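Local atomic coordinates of immune protein (Enterobacter cloacae, PDB entry 6D7Y), a protein that binds the toxic C-terminal tip of a CdiA contact-dependent growth inhibition protein and probably neutralises it as its immunity protein. Residues M112-Q116 / F145-L151. Residues are numbered along the deposited sequence; the frame is centred on the assembly and turned at random.
Sequences MLEFQ and FFTNNRL
Gln-116 reaches from the helix across the ring of Phe-146 to the hairpin turn beyond it. Its CG lies anti to the backbone N (chi1 -174°) and the chain stays extended, which carries the amide past the ring to the turn. On the way CB of Gln-116 sits over the centre of one face of the Phe-146 ring, 3.8 Å from the centroid, in a CH-pi contact. The two side chains run past each other in opposite directions. At the far end NE2 of Gln-116 donates a hydrogen bond of 3.0 Å to O of Asn-148. The bond is nearly straight at 169° and lies in the amide plane of Gln-116. NE2 of Gln-116 also comes within 3.1 Å of O of Arg-150. The other amide atom, OE1, lies against CD2 of Leu-151, and that methyl also meets CD2 of Leu-113 at 3.5 Å.

Met-112, a selenomethionine, sits one helical turn earlier and meets both phenylalanines. CG of Met-112 lies over one face of the Phe-145 ring, 4.0 Å from the centroid. The chain then bends at chi2 (-76°), and SE of Met-112 approaches CE1 of Phe-146 at 3.8 Å. SE also makes oblique Met-aromatic contacts with both rings. Val-7 of strand 3-10 touches both Met-112 and Phe-146, which places them in the layer where helix 105-126 meets the sheet. Asn-148 OD1 accepts a hydrogen bond from Phe-131 N, which ties the turn to strand 130-135.

Phe-145 and Phe-146 both pair with Gly-133 in a classic beta bulge. The arrangement is that of a helix, 105-126, packed on an antiparallel sheet near its edge, with a glutamine side chain hydrogen-bonded to the type II' beta turn of the C-terminal hairpin.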
# COMPACT_ATOMS: atom_id res chain seq x y z
N MSE B 112 8.59 0.47 10.01
CA MSE B 112 8.01 1.76 9.65
C MSE B 112 9.04 2.74 9.14
O MSE B 112 8.79 3.45 8.15
CB MSE B 112 7.26 2.34 10.85
CG MSE B 112 6.01 1.53 11.13
SE MSE B 112 4.66 2.03 9.79
CE MSE B 112 3.26 0.79 10.30
N LEU B 113 10.18 2.83 9.82
CA LEU B 113 11.25 3.75 9.39
C LEU B 113 11.81 3.35 8.03
O LEU B 113 12.16 4.22 7.23
CB LEU B 113 12.34 3.91 10.44
CG LEU B 113 11.99 4.71 11.70
CD1 LEU B 113 13.18 4.77 12.63
CD2 LEU B 113 11.55 6.13 11.36
N GLU B 114 11.85 2.06 7.75
CA GLU B 114 12.30 1.59 6.44
C GLU B 114 11.25 1.97 5.39
O GLU B 114 11.62 2.39 4.29
CB GLU B 114 12.60 0.09 6.44
CG GLU B 114 13.81 -0.29 7.28
CD GLU B 114 15.15 0.26 6.78
OE1 GLU B 114 16.18 -0.05 7.43
OE2 GLU B 114 15.22 0.99 5.76
N PHE B 115 9.96 1.84 5.72
CA PHE B 115 8.92 2.26 4.77
C PHE B 115 8.99 3.75 4.51
O PHE B 115 8.83 4.18 3.36
CB PHE B 115 7.51 1.92 5.26
CG PHE B 115 7.00 0.59 4.80
CD1 PHE B 115 6.62 0.43 3.47
CD2 PHE B 115 6.83 -0.46 5.67
CE1 PHE B 115 6.12 -0.78 3.01
CE2 PHE B 115 6.32 -1.67 5.23
CZ PHE B 115 5.96 -1.83 3.89
N GLN B 116 9.21 4.54 5.57
CA GLN B 116 9.32 6.00 5.41
C GLN B 116 10.41 6.36 4.38
O GLN B 116 10.21 7.22 3.51
CB GLN B 116 9.61 6.71 6.75
CG GLN B 116 9.57 8.24 6.63
CD GLN B 116 9.94 9.00 7.90
OE1 GLN B 116 10.79 8.56 8.67
NE2 GLN B 116 9.31 10.18 8.11
N PHE B 145 3.49 6.32 13.05
CA PHE B 145 4.96 6.26 13.22
C PHE B 145 5.58 7.36 12.35
O PHE B 145 6.68 7.85 12.64
CB PHE B 145 5.55 4.92 12.84
CG PHE B 145 5.29 3.85 13.85
CD1 PHE B 145 4.10 3.13 13.84
CD2 PHE B 145 6.24 3.56 14.81
CE1 PHE B 145 3.86 2.13 14.78
CE2 PHE B 145 6.01 2.54 15.75
CZ PHE B 145 4.84 1.83 15.73
N PHE B 146 4.91 7.70 11.26
CA PHE B 146 5.40 8.79 10.41
C PHE B 146 4.33 9.36 9.48
O PHE B 146 3.35 8.71 9.16
CB PHE B 146 6.62 8.33 9.55
CG PHE B 146 6.27 7.32 8.51
CD1 PHE B 146 6.28 5.96 8.80
CD2 PHE B 146 5.88 7.71 7.23
CE1 PHE B 146 5.95 5.02 7.84
CE2 PHE B 146 5.53 6.78 6.27
CZ PHE B 146 5.56 5.42 6.57
N THR B 147 4.54 10.61 9.05
CA THR B 147 3.68 11.23 8.06
C THR B 147 4.66 11.98 7.17
O THR B 147 5.40 12.84 7.65
CB THR B 147 2.68 12.23 8.63
OG1 THR B 147 1.83 11.58 9.57
CG2 THR B 147 1.82 12.81 7.49
N ASN B 148 4.69 11.64 5.89
CA ASN B 148 5.62 12.23 4.93
C ASN B 148 7.05 12.16 5.46
O ASN B 148 7.49 11.09 5.87
CB ASN B 148 5.18 13.65 4.56
CG ASN B 148 3.85 13.66 3.87
OD1 ASN B 148 3.52 12.72 3.13
ND2 ASN B 148 3.07 14.72 4.06
N ASN B 149 7.74 13.30 5.54
CA ASN B 149 9.11 13.34 6.02
C ASN B 149 9.22 13.67 7.52
O ASN B 149 10.29 14.06 7.98
CB ASN B 149 9.92 14.35 5.19
CG ASN B 149 9.35 15.79 5.23
OD1 ASN B 149 8.21 16.03 5.67
ND2 ASN B 149 10.15 16.75 4.75
N ARG B 150 8.12 13.52 8.26
CA ARG B 150 8.06 13.81 9.68
C ARG B 150 7.92 12.54 10.49
O ARG B 150 7.28 11.59 10.06
CB ARG B 150 6.86 14.70 9.98
CG ARG B 150 6.96 16.02 9.30
CD ARG B 150 5.78 16.90 9.61
NE ARG B 150 4.58 16.67 8.81
CZ ARG B 150 3.46 16.08 9.21
NH1 ARG B 150 2.45 16.02 8.36
NH2 ARG B 150 3.33 15.55 10.43
N LEU B 151 8.44 12.56 11.72
CA LEU B 151 8.38 11.38 12.59
C LEU B 151 7.36 11.45 13.69
O LEU B 151 6.88 12.54 14.07
CB LEU B 151 9.74 11.16 13.26
CG LEU B 151 10.93 10.82 12.37
CD1 LEU B 151 12.18 10.77 13.22
CD2 LEU B 151 10.72 9.52 11.63